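Local coordinates for Lmo1499 protein (Listeria monocytogenes, PDB 4IIW) that probably cleaves nascent peptidoglycan strands endolytically as a membrane-bound lytic transglycosylase of the MltG (YceG-like) family, ending their elongation, at residues I113-T118 with L176-Y181; D259-Y264 with G295-S300; Q121-I126 with D137-M142; T141-E146 with K169-G174. All coordinates share one frame; numbering follows the deposited sequence.

Contact 1: I113-T118 with L176-Y181. With SO4 (sulfate ion), chain O.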
loop_
_atom_site.group_PDB
_atom_site.type_symbol
_atom_site.label_atom_id
_atom_site.label_comp_id
_atom_site.label_asym_id
_atom_site.label_seq_id
_atom_site.Cartn_x
_atom_site.Cartn_y
_atom_site.Cartn_z
ATOM N N ILE B 113 -42.687 16.847 -9.237
ATOM C CA ILE B 113 -42.885 16.584 -10.666
ATOM C C ILE B 113 -42.915 17.921 -11.422
ATOM O O ILE B 113 -43.888 18.674 -11.334
ATOM C CB ILE B 113 -44.200 15.808 -10.938
ATOM C CG1 ILE B 113 -44.217 14.473 -10.176
ATOM C CG2 ILE B 113 -44.354 15.560 -12.413
ATOM C CD1 ILE B 113 -43.104 13.513 -10.565
ATOM N N PRO B 114 -41.851 18.230 -12.152
ATOM C CA PRO B 114 -41.828 19.486 -12.873
ATOM C C PRO B 114 -42.610 19.487 -14.190
ATOM O O PRO B 114 -43.027 18.439 -14.691
ATOM C CB PRO B 114 -40.330 19.697 -13.179
ATOM C CG PRO B 114 -39.580 18.541 -12.540
ATOM C CD PRO B 114 -40.611 17.466 -12.336
ATOM N N GLU B 115 -42.784 20.685 -14.730
ATOM C CA GLU B 115 -43.416 20.903 -16.019
ATOM C C GLU B 115 -42.532 20.377 -17.157
ATOM O O GLU B 115 -41.310 20.318 -17.035
ATOM C CB GLU B 115 -43.572 22.390 -16.251
ATOM C CG GLU B 115 -44.355 23.111 -15.206
ATOM C CD GLU B 115 -44.215 24.616 -15.331
ATOM O OE1 GLU B 115 -43.540 25.087 -16.284
ATOM O OE2 GLU B 115 -44.783 25.328 -14.475
ATOM N N GLY B 116 -43.153 20.030 -18.276
ATOM C CA GLY B 116 -42.410 19.555 -19.443
ATOM C C GLY B 116 -41.914 18.130 -19.333
ATOM O O GLY B 116 -41.093 17.696 -20.139
ATOM N N TYR B 117 -42.425 17.410 -18.344
ATOM C CA TYR B 117 -42.055 16.029 -18.120
ATOM C C TYR B 117 -43.015 15.044 -18.768
ATOM O O TYR B 117 -44.228 15.248 -18.776
ATOM C CB TYR B 117 -41.969 15.729 -16.615
ATOM C CG TYR B 117 -40.584 15.817 -16.042
ATOM C CD1 TYR B 117 -39.738 16.856 -16.395
ATOM C CD2 TYR B 117 -40.135 14.887 -15.096
ATOM C CE1 TYR B 117 -38.451 16.952 -15.866
ATOM C CE2 TYR B 117 -38.837 14.978 -14.549
ATOM C CZ TYR B 117 -38.006 16.018 -14.948
ATOM O OH TYR B 117 -36.729 16.159 -14.453
ATOM N N THR B 118 -42.436 13.965 -19.290
ATOM C CA THR B 118 -43.169 12.868 -19.905
ATOM C C THR B 118 -43.418 11.814 -18.849
ATOM O O THR B 118 -42.824 11.855 -17.772
ATOM C CB THR B 118 -42.321 12.205 -20.969
ATOM O OG1 THR B 118 -41.185 11.563 -20.348
ATOM C CG2 THR B 118 -41.835 13.243 -21.979
ATOM N N LEU B 176 -50.797 13.766 -15.739
ATOM C CA LEU B 176 -50.200 13.770 -14.395
ATOM C C LEU B 176 -49.647 15.183 -14.140
ATOM O O LEU B 176 -48.617 15.567 -14.678
ATOM C CB LEU B 176 -49.117 12.701 -14.298
ATOM C CG LEU B 176 -49.634 11.253 -14.261
ATOM C CD1 LEU B 176 -50.614 10.956 -15.352
ATOM C CD2 LEU B 176 -48.460 10.290 -14.307
ATOM N N TYR B 177 -50.346 15.944 -13.304
ATOM C CA TYR B 177 -50.031 17.357 -13.063
ATOM C C TYR B 177 -48.677 17.593 -12.401
ATOM O O TYR B 177 -48.263 16.817 -11.532
ATOM C CB TYR B 177 -51.145 17.970 -12.191
ATOM C CG TYR B 177 -51.201 19.483 -12.179
ATOM C CD1 TYR B 177 -51.749 20.188 -13.256
ATOM C CD2 TYR B 177 -50.735 20.222 -11.081
ATOM C CE1 TYR B 177 -51.802 21.588 -13.261
ATOM C CE2 TYR B 177 -50.801 21.636 -11.077
ATOM C CZ TYR B 177 -51.333 22.299 -12.169
ATOM O OH TYR B 177 -51.391 23.670 -12.183
ATOM N N PRO B 178 -47.977 18.666 -12.813
ATOM C CA PRO B 178 -46.729 19.008 -12.172
ATOM C C PRO B 178 -46.975 19.770 -10.860
ATOM O O PRO B 178 -47.593 20.815 -10.859
ATOM C CB PRO B 178 -46.019 19.886 -13.205
ATOM C CG PRO B 178 -47.068 20.447 -14.042
ATOM C CD PRO B 178 -48.277 19.566 -13.942
ATOM N N ALA B 179 -46.490 19.211 -9.761
ATOM C CA ALA B 179 -46.633 19.773 -8.428
ATOM C C ALA B 179 -45.763 18.947 -7.486
ATOM O O ALA B 179 -45.018 18.065 -7.925
ATOM C CB ALA B 179 -48.097 19.733 -7.980
ATOM N N THR B 180 -45.841 19.246 -6.199
ATOM C CA THR B 180 -45.104 18.513 -5.190
ATOM C C THR B 180 -46.115 17.684 -4.475
ATOM O O THR B 180 -47.131 18.193 -4.078
ATOM C CB THR B 180 -44.409 19.452 -4.207
ATOM O OG1 THR B 180 -43.411 20.186 -4.911
ATOM C CG2 THR B 180 -43.732 18.674 -3.089
ATOM N N TYR B 181 -45.851 16.396 -4.333
ATOM C CA TYR B 181 -46.786 15.483 -3.672
ATOM C C TYR B 181 -46.078 14.807 -2.518
ATOM O O TYR B 181 -44.860 14.673 -2.559
ATOM C CB TYR B 181 -47.223 14.400 -4.656
ATOM C CG TYR B 181 -47.818 14.930 -5.929
ATOM C CD1 TYR B 181 -47.004 15.280 -7.014
ATOM C CD2 TYR B 181 -49.200 15.072 -6.066
ATOM C CE1 TYR B 181 -47.555 15.772 -8.185
ATOM C CE2 TYR B 181 -49.758 15.561 -7.236
ATOM C CZ TYR B 181 -48.939 15.913 -8.286
ATOM O OH TYR B 181 -49.512 16.386 -9.445
HETATM S S SO4 O . -47.311 22.663 -5.465
HETATM O O1 SO4 O . -48.719 22.763 -5.088
HETATM O O2 SO4 O . -46.919 21.264 -5.436
HETATM O O3 SO4 O . -47.122 23.203 -6.809
HETATM O O4 SO4 O . -46.493 23.430 -4.530
#

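Contact 2: D259-Y264 with G295-S300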
loop_
_atom_site.group_PDB
_atom_site.type_symbol
_atom_site.label_atom_id
_atom_site.label_comp_id
_atom_site.label_asym_id
_atom_site.label_seq_id
_atom_site.Cartn_x
_atom_site.Cartn_y
_atom_site.Cartn_z
ATOM N N ASP B 259 -40.249 20.193 -33.281
ATOM C CA ASP B 259 -39.245 19.157 -32.933
ATOM C C ASP B 259 -39.579 18.301 -31.736
ATOM O O ASP B 259 -39.438 17.079 -31.795
ATOM C CB ASP B 259 -37.848 19.773 -32.702
ATOM C CG ASP B 259 -37.196 20.259 -33.984
ATOM O OD1 ASP B 259 -37.854 20.224 -35.048
ATOM O OD2 ASP B 259 -36.022 20.683 -33.925
ATOM N N PRO B 260 -40.000 18.931 -30.630
ATOM C CA PRO B 260 -40.339 18.139 -29.468
ATOM C C PRO B 260 -41.302 16.992 -29.765
ATOM O O PRO B 260 -41.227 15.951 -29.091
ATOM C CB PRO B 260 -40.984 19.162 -28.534
ATOM C CG PRO B 260 -40.287 20.412 -28.828
ATOM C CD PRO B 260 -40.051 20.378 -30.330
ATOM N N THR B 261 -42.202 17.168 -30.740
ATOM C CA THR B 261 -43.143 16.095 -31.064
ATOM C C THR B 261 -42.401 14.976 -31.773
ATOM O O THR B 261 -42.742 13.806 -31.611
ATOM C CB THR B 261 -44.383 16.561 -31.890
ATOM O OG1 THR B 261 -43.995 17.000 -33.202
ATOM C CG2 THR B 261 -45.144 17.664 -31.147
ATOM N N VAL B 262 -41.383 15.334 -32.557
ATOM C CA VAL B 262 -40.562 14.330 -33.227
ATOM C C VAL B 262 -39.773 13.527 -32.173
ATOM O O VAL B 262 -39.734 12.294 -32.213
ATOM C CB VAL B 262 -39.603 14.967 -34.251
ATOM C CG1 VAL B 262 -38.573 13.943 -34.733
ATOM C CG2 VAL B 262 -40.387 15.546 -35.408
ATOM N N LEU B 263 -39.161 14.229 -31.224
ATOM C CA LEU B 263 -38.402 13.571 -30.167
ATOM C C LEU B 263 -39.314 12.660 -29.348
ATOM O O LEU B 263 -38.933 11.543 -29.000
ATOM C CB LEU B 263 -37.710 14.595 -29.253
ATOM C CG LEU B 263 -36.630 15.492 -29.875
ATOM C CD1 LEU B 263 -36.104 16.465 -28.839
ATOM C CD2 LEU B 263 -35.480 14.677 -30.490
ATOM N N TYR B 264 -40.518 13.130 -29.041
ATOM C CA TYR B 264 -41.448 12.314 -28.284
ATOM C C TYR B 264 -41.838 11.073 -29.092
ATOM O O TYR B 264 -41.993 9.986 -28.529
ATOM C CB TYR B 264 -42.680 13.100 -27.870
ATOM C CG TYR B 264 -43.636 12.258 -27.075
ATOM C CD1 TYR B 264 -43.422 12.026 -25.716
ATOM C CD2 TYR B 264 -44.743 11.667 -27.679
ATOM C CE1 TYR B 264 -44.295 11.239 -24.973
ATOM C CE2 TYR B 264 -45.616 10.875 -26.946
ATOM C CZ TYR B 264 -45.389 10.667 -25.596
ATOM O OH TYR B 264 -46.252 9.891 -24.885
ATOM N N GLY B 295 -52.203 13.151 -28.952
ATOM C CA GLY B 295 -52.290 13.483 -27.540
ATOM C C GLY B 295 -51.101 14.347 -27.142
ATOM O O GLY B 295 -50.242 14.652 -27.972
ATOM N N PRO B 296 -51.059 14.775 -25.880
ATOM C CA PRO B 296 -49.967 15.588 -25.366
ATOM C C PRO B 296 -48.653 14.839 -25.391
ATOM O O PRO B 296 -48.660 13.597 -25.413
ATOM C CB PRO B 296 -50.373 15.825 -23.902
ATOM C CG PRO B 296 -51.844 15.657 -23.893
ATOM C CD PRO B 296 -52.154 14.640 -24.904
ATOM N N ILE B 297 -47.546 15.585 -25.365
ATOM C CA ILE B 297 -46.202 14.996 -25.332
ATOM C C ILE B 297 -45.502 15.222 -23.978
ATOM O O ILE B 297 -44.323 14.891 -23.807
ATOM C CB ILE B 297 -45.316 15.537 -26.454
ATOM C CG1 ILE B 297 -45.114 17.051 -26.310
ATOM C CG2 ILE B 297 -45.929 15.185 -27.792
ATOM C CD1 ILE B 297 -44.011 17.625 -27.240
ATOM N N SER B 298 -46.234 15.798 -23.027
ATOM C CA SER B 298 -45.712 16.059 -21.690
ATOM C C SER B 298 -46.806 16.738 -20.888
ATOM O O SER B 298 -47.889 16.956 -21.409
ATOM C CB SER B 298 -44.504 17.000 -21.751
ATOM O OG SER B 298 -44.926 18.295 -22.128
ATOM N N ASN B 299 -46.526 17.066 -19.628
ATOM C CA ASN B 299 -47.472 17.842 -18.825
ATOM C C ASN B 299 -47.136 19.331 -19.016
ATOM O O ASN B 299 -46.144 19.651 -19.654
ATOM C CB ASN B 299 -47.487 17.414 -17.354
ATOM C CG ASN B 299 -46.142 17.516 -16.695
ATOM O OD1 ASN B 299 -45.187 18.077 -17.252
ATOM N ND2 ASN B 299 -46.056 16.981 -15.491
ATOM N N SER B 300 -47.958 20.222 -18.473
ATOM C CA SER B 300 -47.799 21.659 -18.694
ATOM C C SER B 300 -48.036 22.497 -17.460
ATOM O O SER B 300 -48.800 22.115 -16.580
ATOM C CB SER B 300 -48.815 22.122 -19.744
ATOM O OG SER B 300 -48.671 21.433 -20.971
#

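Contact 3: Q121-I126 with D137-M142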
loop_
_atom_site.group_PDB
_atom_site.type_symbol
_atom_site.label_atom_id
_atom_site.label_comp_id
_atom_site.label_asym_id
_atom_site.label_seq_id
_atom_site.Cartn_x
_atom_site.Cartn_y
_atom_site.Cartn_z
ATOM N N GLN B 121 -40.192 10.132 -17.466
ATOM C CA GLN B 121 -39.447 10.941 -16.497
ATOM C C GLN B 121 -40.153 10.972 -15.145
ATOM O O GLN B 121 -39.502 10.980 -14.093
ATOM C CB GLN B 121 -39.236 12.360 -17.044
ATOM C CG GLN B 121 -38.380 12.404 -18.304
ATOM C CD GLN B 121 -38.356 13.765 -18.997
ATOM O OE1 GLN B 121 -39.377 14.422 -19.148
ATOM N NE2 GLN B 121 -37.183 14.156 -19.470
ATOM N N ILE B 122 -41.485 10.979 -15.176
ATOM C CA ILE B 122 -42.265 10.950 -13.953
ATOM C C ILE B 122 -41.990 9.614 -13.291
ATOM O O ILE B 122 -41.869 9.532 -12.072
ATOM C CB ILE B 122 -43.778 11.146 -14.227
ATOM C CG1 ILE B 122 -44.030 12.558 -14.776
ATOM C CG2 ILE B 122 -44.621 10.952 -12.939
ATOM C CD1 ILE B 122 -45.470 12.806 -15.260
ATOM N N ALA B 123 -41.857 8.569 -14.099
ATOM C CA ALA B 123 -41.599 7.238 -13.559
ATOM C C ALA B 123 -40.284 7.203 -12.763
ATOM O O ALA B 123 -40.189 6.511 -11.743
ATOM C CB ALA B 123 -41.594 6.208 -14.669
ATOM N N ASP B 124 -39.284 7.953 -13.232
ATOM C CA ASP B 124 -37.982 8.055 -12.554
ATOM C C ASP B 124 -38.136 8.768 -11.218
ATOM O O ASP B 124 -37.647 8.301 -10.200
ATOM C CB ASP B 124 -36.974 8.859 -13.383
ATOM C CG ASP B 124 -36.580 8.180 -14.686
ATOM O OD1 ASP B 124 -36.391 6.945 -14.719
ATOM O OD2 ASP B 124 -36.409 8.911 -15.679
ATOM N N ARG B 125 -38.812 9.909 -11.219
ATOM C CA ARG B 125 -38.979 10.661 -9.989
ATOM C C ARG B 125 -39.721 9.788 -8.975
ATOM O O ARG B 125 -39.364 9.773 -7.783
ATOM C CB ARG B 125 -39.687 11.993 -10.247
ATOM C CG ARG B 125 -38.950 12.898 -11.261
ATOM C CD ARG B 125 -37.634 13.466 -10.733
ATOM N NE ARG B 125 -37.808 14.764 -10.076
ATOM C CZ ARG B 125 -37.250 15.912 -10.471
ATOM N NH1 ARG B 125 -37.486 17.029 -9.793
ATOM N NH2 ARG B 125 -36.431 15.953 -11.513
ATOM N N ILE B 126 -40.712 9.030 -9.451
ATOM C CA ILE B 126 -41.471 8.127 -8.582
ATOM C C ILE B 126 -40.574 7.045 -7.967
ATOM O O ILE B 126 -40.624 6.822 -6.758
ATOM C CB ILE B 126 -42.646 7.438 -9.319
ATOM C CG1 ILE B 126 -43.770 8.443 -9.569
ATOM C CG2 ILE B 126 -43.170 6.279 -8.476
ATOM C CD1 ILE B 126 -44.962 7.918 -10.434
ATOM N N ASP B 137 -42.592 -1.628 -13.752
ATOM C CA ASP B 137 -43.954 -1.812 -13.211
ATOM C C ASP B 137 -44.759 -0.522 -13.212
ATOM O O ASP B 137 -45.960 -0.533 -13.502
ATOM C CB ASP B 137 -43.893 -2.312 -11.780
ATOM C CG ASP B 137 -43.161 -3.612 -11.650
ATOM O OD1 ASP B 137 -42.835 -4.236 -12.696
ATOM O OD2 ASP B 137 -42.906 -4.012 -10.491
ATOM N N VAL B 138 -44.096 0.572 -12.841
ATOM C CA VAL B 138 -44.707 1.879 -12.818
ATOM C C VAL B 138 -45.131 2.255 -14.222
ATOM O O VAL B 138 -46.191 2.833 -14.405
ATOM C CB VAL B 138 -43.732 2.945 -12.268
ATOM C CG1 VAL B 138 -44.317 4.362 -12.393
ATOM C CG2 VAL B 138 -43.367 2.624 -10.828
ATOM N N LEU B 139 -44.304 1.941 -15.218
ATOM C CA LEU B 139 -44.674 2.215 -16.612
ATOM C C LEU B 139 -45.856 1.343 -17.022
ATOM O O LEU B 139 -46.771 1.803 -17.705
ATOM C CB LEU B 139 -43.503 1.998 -17.575
ATOM C CG LEU B 139 -42.439 3.099 -17.651
ATOM C CD1 LEU B 139 -41.407 2.702 -18.679
ATOM C CD2 LEU B 139 -43.030 4.488 -17.998
ATOM N N LYS B 140 -45.834 0.082 -16.618
ATOM C CA LYS B 140 -46.939 -0.808 -16.931
ATOM C C LYS B 140 -48.252 -0.310 -16.301
ATOM O O LYS B 140 -49.286 -0.324 -16.948
ATOM C CB LYS B 140 -46.653 -2.224 -16.452
ATOM C CG LYS B 140 -47.760 -3.190 -16.823
ATOM C CD LYS B 140 -47.414 -4.636 -16.472
ATOM C CE LYS B 140 -48.513 -5.571 -16.967
ATOM N NZ LYS B 140 -48.254 -6.982 -16.629
ATOM N N THR B 141 -48.200 0.120 -15.046
ATOM C CA THR B 141 -49.397 0.596 -14.383
ATOM C C THR B 141 -49.958 1.785 -15.151
ATOM O O THR B 141 -51.148 1.866 -15.411
ATOM C CB THR B 141 -49.137 1.017 -12.909
ATOM O OG1 THR B 141 -48.753 -0.117 -12.121
ATOM C CG2 THR B 141 -50.387 1.606 -12.310
HETATM N N MSE B 142 -49.081 2.708 -15.510
HETATM C CA MSE B 142 -49.483 3.887 -16.254
HETATM C C MSE B 142 -50.321 3.529 -17.463
HETATM O O MSE B 142 -51.359 4.135 -17.687
HETATM C CB MSE B 142 -48.247 4.715 -16.682
HETATM C CG MSE B 142 -47.650 5.552 -15.548
HETATM SE SE MSE B 142 -45.870 6.283 -15.849
HETATM C CE MSE B 142 -45.790 7.479 -14.307
#

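Contact 4: T141-E146 with K169-G174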
loop_
_atom_site.group_PDB
_atom_site.type_symbol
_atom_site.label_atom_id
_atom_site.label_comp_id
_atom_site.label_asym_id
_atom_site.label_seq_id
_atom_site.Cartn_x
_atom_site.Cartn_y
_atom_site.Cartn_z
ATOM N N THR B 141 -48.200 0.120 -15.046
ATOM C CA THR B 141 -49.397 0.596 -14.383
ATOM C C THR B 141 -49.958 1.785 -15.151
ATOM O O THR B 141 -51.148 1.866 -15.411
ATOM C CB THR B 141 -49.137 1.017 -12.909
ATOM O OG1 THR B 141 -48.753 -0.117 -12.121
ATOM C CG2 THR B 141 -50.387 1.606 -12.310
HETATM N N MSE B 142 -49.081 2.708 -15.510
HETATM C CA MSE B 142 -49.483 3.887 -16.254
HETATM C C MSE B 142 -50.321 3.529 -17.463
HETATM O O MSE B 142 -51.359 4.135 -17.687
HETATM C CB MSE B 142 -48.247 4.715 -16.682
HETATM C CG MSE B 142 -47.650 5.552 -15.548
HETATM SE SE MSE B 142 -45.870 6.283 -15.849
HETATM C CE MSE B 142 -45.790 7.479 -14.307
ATOM N N ASP B 143 -49.862 2.540 -18.227
ATOM C CA ASP B 143 -50.530 2.119 -19.471
ATOM C C ASP B 143 -51.474 0.926 -19.301
ATOM O O ASP B 143 -52.017 0.431 -20.288
ATOM C CB ASP B 143 -49.483 1.815 -20.582
ATOM C CG ASP B 143 -48.783 3.095 -21.138
ATOM O OD1 ASP B 143 -48.781 4.153 -20.463
ATOM O OD2 ASP B 143 -48.228 3.034 -22.260
ATOM N N ASP B 144 -51.688 0.467 -18.070
ATOM C CA ASP B 144 -52.579 -0.683 -17.842
ATOM C C ASP B 144 -54.050 -0.351 -18.215
ATOM O O ASP B 144 -54.654 0.559 -17.649
ATOM C CB ASP B 144 -52.494 -1.144 -16.384
ATOM C CG ASP B 144 -53.377 -2.346 -16.097
ATOM O OD1 ASP B 144 -53.104 -3.441 -16.630
ATOM O OD2 ASP B 144 -54.340 -2.205 -15.307
ATOM N N PRO B 145 -54.621 -1.083 -19.179
ATOM C CA PRO B 145 -56.006 -0.829 -19.584
ATOM C C PRO B 145 -56.979 -0.679 -18.410
ATOM O O PRO B 145 -57.791 0.255 -18.415
ATOM C CB PRO B 145 -56.353 -2.063 -20.432
ATOM C CG PRO B 145 -55.079 -2.491 -21.008
ATOM C CD PRO B 145 -54.003 -2.149 -19.988
ATOM N N GLU B 146 -56.908 -1.579 -17.422
ATOM C CA GLU B 146 -57.794 -1.489 -16.248
ATOM C C GLU B 146 -57.478 -0.254 -15.387
ATOM O O GLU B 146 -58.381 0.374 -14.843
ATOM C CB GLU B 146 -57.746 -2.737 -15.365
ATOM C CG GLU B 146 -58.413 -3.998 -15.933
ATOM C CD GLU B 146 -57.561 -4.733 -16.944
ATOM O OE1 GLU B 146 -56.307 -4.740 -16.802
ATOM O OE2 GLU B 146 -58.152 -5.336 -17.875
ATOM N N LYS B 169 -49.604 6.901 -27.929
ATOM C CA LYS B 169 -48.577 6.010 -27.378
ATOM C C LYS B 169 -48.882 5.618 -25.933
ATOM O O LYS B 169 -48.906 4.437 -25.603
ATOM C CB LYS B 169 -47.200 6.649 -27.384
ATOM C CG LYS B 169 -46.403 6.502 -28.634
ATOM C CD LYS B 169 -44.954 6.854 -28.279
ATOM C CE LYS B 169 -43.958 6.461 -29.324
ATOM N NZ LYS B 169 -42.607 6.749 -28.773
ATOM N N HIS B 170 -49.080 6.618 -25.071
ATOM C CA HIS B 170 -49.349 6.376 -23.651
ATOM C C HIS B 170 -50.578 7.163 -23.198
ATOM O O HIS B 170 -50.516 8.356 -22.981
ATOM C CB HIS B 170 -48.127 6.755 -22.813
ATOM C CG HIS B 170 -46.854 6.121 -23.282
ATOM N ND1 HIS B 170 -46.658 4.755 -23.278
ATOM C CD2 HIS B 170 -45.703 6.666 -23.743
ATOM C CE1 HIS B 170 -45.451 4.485 -23.737
ATOM N NE2 HIS B 170 -44.847 5.627 -24.021
ATOM N N PRO B 171 -51.696 6.477 -23.019
ATOM C CA PRO B 171 -52.963 7.126 -22.710
ATOM C C PRO B 171 -52.941 8.326 -21.746
ATOM O O PRO B 171 -53.581 9.326 -22.036
ATOM C CB PRO B 171 -53.787 5.986 -22.135
ATOM C CG PRO B 171 -53.270 4.794 -22.847
ATOM C CD PRO B 171 -51.813 5.010 -22.960
ATOM N N LEU B 172 -52.208 8.235 -20.637
ATOM C CA LEU B 172 -52.206 9.309 -19.628
ATOM C C LEU B 172 -51.111 10.352 -19.828
ATOM O O LEU B 172 -50.894 11.226 -18.972
ATOM C CB LEU B 172 -52.142 8.711 -18.211
ATOM C CG LEU B 172 -53.320 7.784 -17.851
ATOM C CD1 LEU B 172 -53.079 7.077 -16.529
ATOM C CD2 LEU B 172 -54.634 8.541 -17.780
ATOM N N GLU B 173 -50.421 10.293 -20.956
ATOM C CA GLU B 173 -49.379 11.279 -21.221
ATOM C C GLU B 173 -50.047 12.639 -21.121
ATOM O O GLU B 173 -51.056 12.879 -21.759
ATOM C CB GLU B 173 -48.765 11.071 -22.607
ATOM C CG GLU B 173 -47.505 11.868 -22.831
ATOM C CD GLU B 173 -46.297 11.303 -22.081
ATOM O OE1 GLU B 173 -45.799 10.212 -22.454
ATOM O OE2 GLU B 173 -45.820 11.971 -21.143
ATOM N N GLY B 174 -49.523 13.497 -20.268
ATOM C CA GLY B 174 -50.054 14.853 -20.079
ATOM C C GLY B 174 -51.068 15.024 -18.963
ATOM O O GLY B 174 -51.389 16.150 -18.574
#

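Contact 1: I113-T118 with L176-Y181
I113 and A179 meet just beyond the paired strands 111-112 and 180-181, where this small antiparallel sheet opens into two loops. The backbone N of I113 donates to A179 O at 2.9 Å, nearly straight at 164°. P178 packs against the backbone of 113-118. Its CB lies 3.6 Å from P114 C, and its CG lies 4.0 Å from E115 CG. CG1 of I113 comes within 4.1 Å of Y181 CE1, the two side chains crossing at about a right angle. Y177 O lies at the edge of the Y181 ring, in its plane. The hydroxyl of Y181 points to this oxygen, but the bond is modelled very short and its length is doubtful. This two-stranded sheet sits against helix 190-204, and M197 of that helix touches I113. CG1 of I113 is anti to its carbonyl carbon (chi1 -58°), and this turns it to the tyrosine. N299 receives a bond from Y117 N and donates to L176 O. A sulfate ion, probably from the crystallisation liquor, lies close to the backbone N of T180, at a distance too short to be taken literally. E115 packs on N236 of the second subunit.

Contact 2: D259-Y264 with G295-S300
I297 fits against one side of helix 259-265, and its contacts reach P260, T261 and Y264. The CA of I297 sits over the face of the Y264 ring, 4.0 Å from the centroid and 9° off the ring normal. This is a CH-pi contact. The ring reaches the loop because its CG is anti to the backbone N (chi1 -179°). The two side chains run past each other in opposite directions. The CG2 branch of I297 lies 3.7 Å from Y264 CD2. The CG1 branch reaches P260 and T261. CG1 of I297 stands between its own backbone N and carbonyl carbon (chi1 62°), and the chain beyond it is extended. That carries CD1 to 3.6 Å from P260 CB, and to 4.1 Å from T261 CG2. The methyl of T261 is anti to its carbonyl carbon, beside the backbone N. No hydrogen bond crosses between the two segments. The polar ends turn to other partners: the hydroxyl of T261 bonds to T286, and that of Y264 to E173. P260 also lies about 4 Å, side chain to side chain, from E232, predicted to be important for catalysis. The loop 295-300 thus lies between helix 259-265 and helix 219-232, where P296 touches H220 and T224, and it leads into helix 302-309.

Contact 3: Q121-I126 with D137-M142
A123, I122 and I126 of one helix meet V138, L139 and M142 of the next in a purely apolar contact. The CE methyl of M142, a selenomethionine, is the central atom. It lies 3.9 Å from I122 CG2 and 4.0 Å from I126 CD1. It approaches I126 tip to tip, but meets I122 at a slant. The chain of M142 is extended beyond CG, and this length lets the methyl cross to the other helix. A123 is the small residue at the closest CA pair, A123 with V138. Its CB is 4.0 Å from V138 CG1, and also 4.0 Å from L139 CD2. The same V138 branch lies 4.1 Å from I126 CD1. V138 CG1 is anti to the backbone N (chi1 173°), which turns this methyl to both A123 and I126. The motif is a pair of consecutive helices, 119-129 and 135-143, joined by a short connection. Their axes come within 9.8 Å, at 129° between directions, so they run roughly antiparallel but well splayed. Helix 190-204 packs on the same apolar residues, with M197 on I122, I193 on I126 and I194 on M142, and its E191 bonds to T141. L111 of strand 111-112 touches I126. At the outer side D124 forms a salt bridge with K135, just before the second segment.

Contact 4: T141-E146 with K169-G174
D143 and H170 form the polar grip of this contact. H170 ND1 donates to D143 OD2, with an N-H...O angle of 170°; the modelled length of 2.5 Å is short for this resolution. The oxygen uses its syn lone pair and lies in the plane of the imidazole, at its edge. Carboxylate and ring planes are 46° apart. The aspartate CG is anti to its carbonyl carbon (chi1 -71°), and this carries the carboxylate over to the histidine. The other oxygen, OD1, is 4.0 Å from P171 CD. K169 CB lies over one face of the H170 ring, offset toward the rim. On the buried side a leucine methyl packs on a backbone carbonyl. There L172 CD1 lies 3.6 Å from M142 O, and L172 also touches F147 of helix 145-154. On the more open side D143, H170 and P171 are partly exposed. The bond joins the segment around D143, on helix 135-143, to a type I beta turn, H170 to E173, whose E173 N bonds to H170 O at 2.8 Å. It is a histidine-carboxylate hydrogen bond tying a beta turn to the neighbouring helical segment.

How the contacts relate
From the N terminus, the chain passes strand 111-112 and enters the first segment of contact 1. Contact 1 closes a long loop of 57 residues, about half helical, by joining 113-118 to 176-181. Contacts 3 and 4 both lie within that loop. Contact 3 closes the short connection between helices 119-129 and 135-143. Contact 4 starts on the same helix, 135-143, sharing T141 and M142 with contact 3, and closes the excursion through helix 145-154. Contact 2 comes later, in series, and brings the loop segment 295-300 back to helix 259-265. Through N299 and Y264 it ties back to contacts 1 and 4.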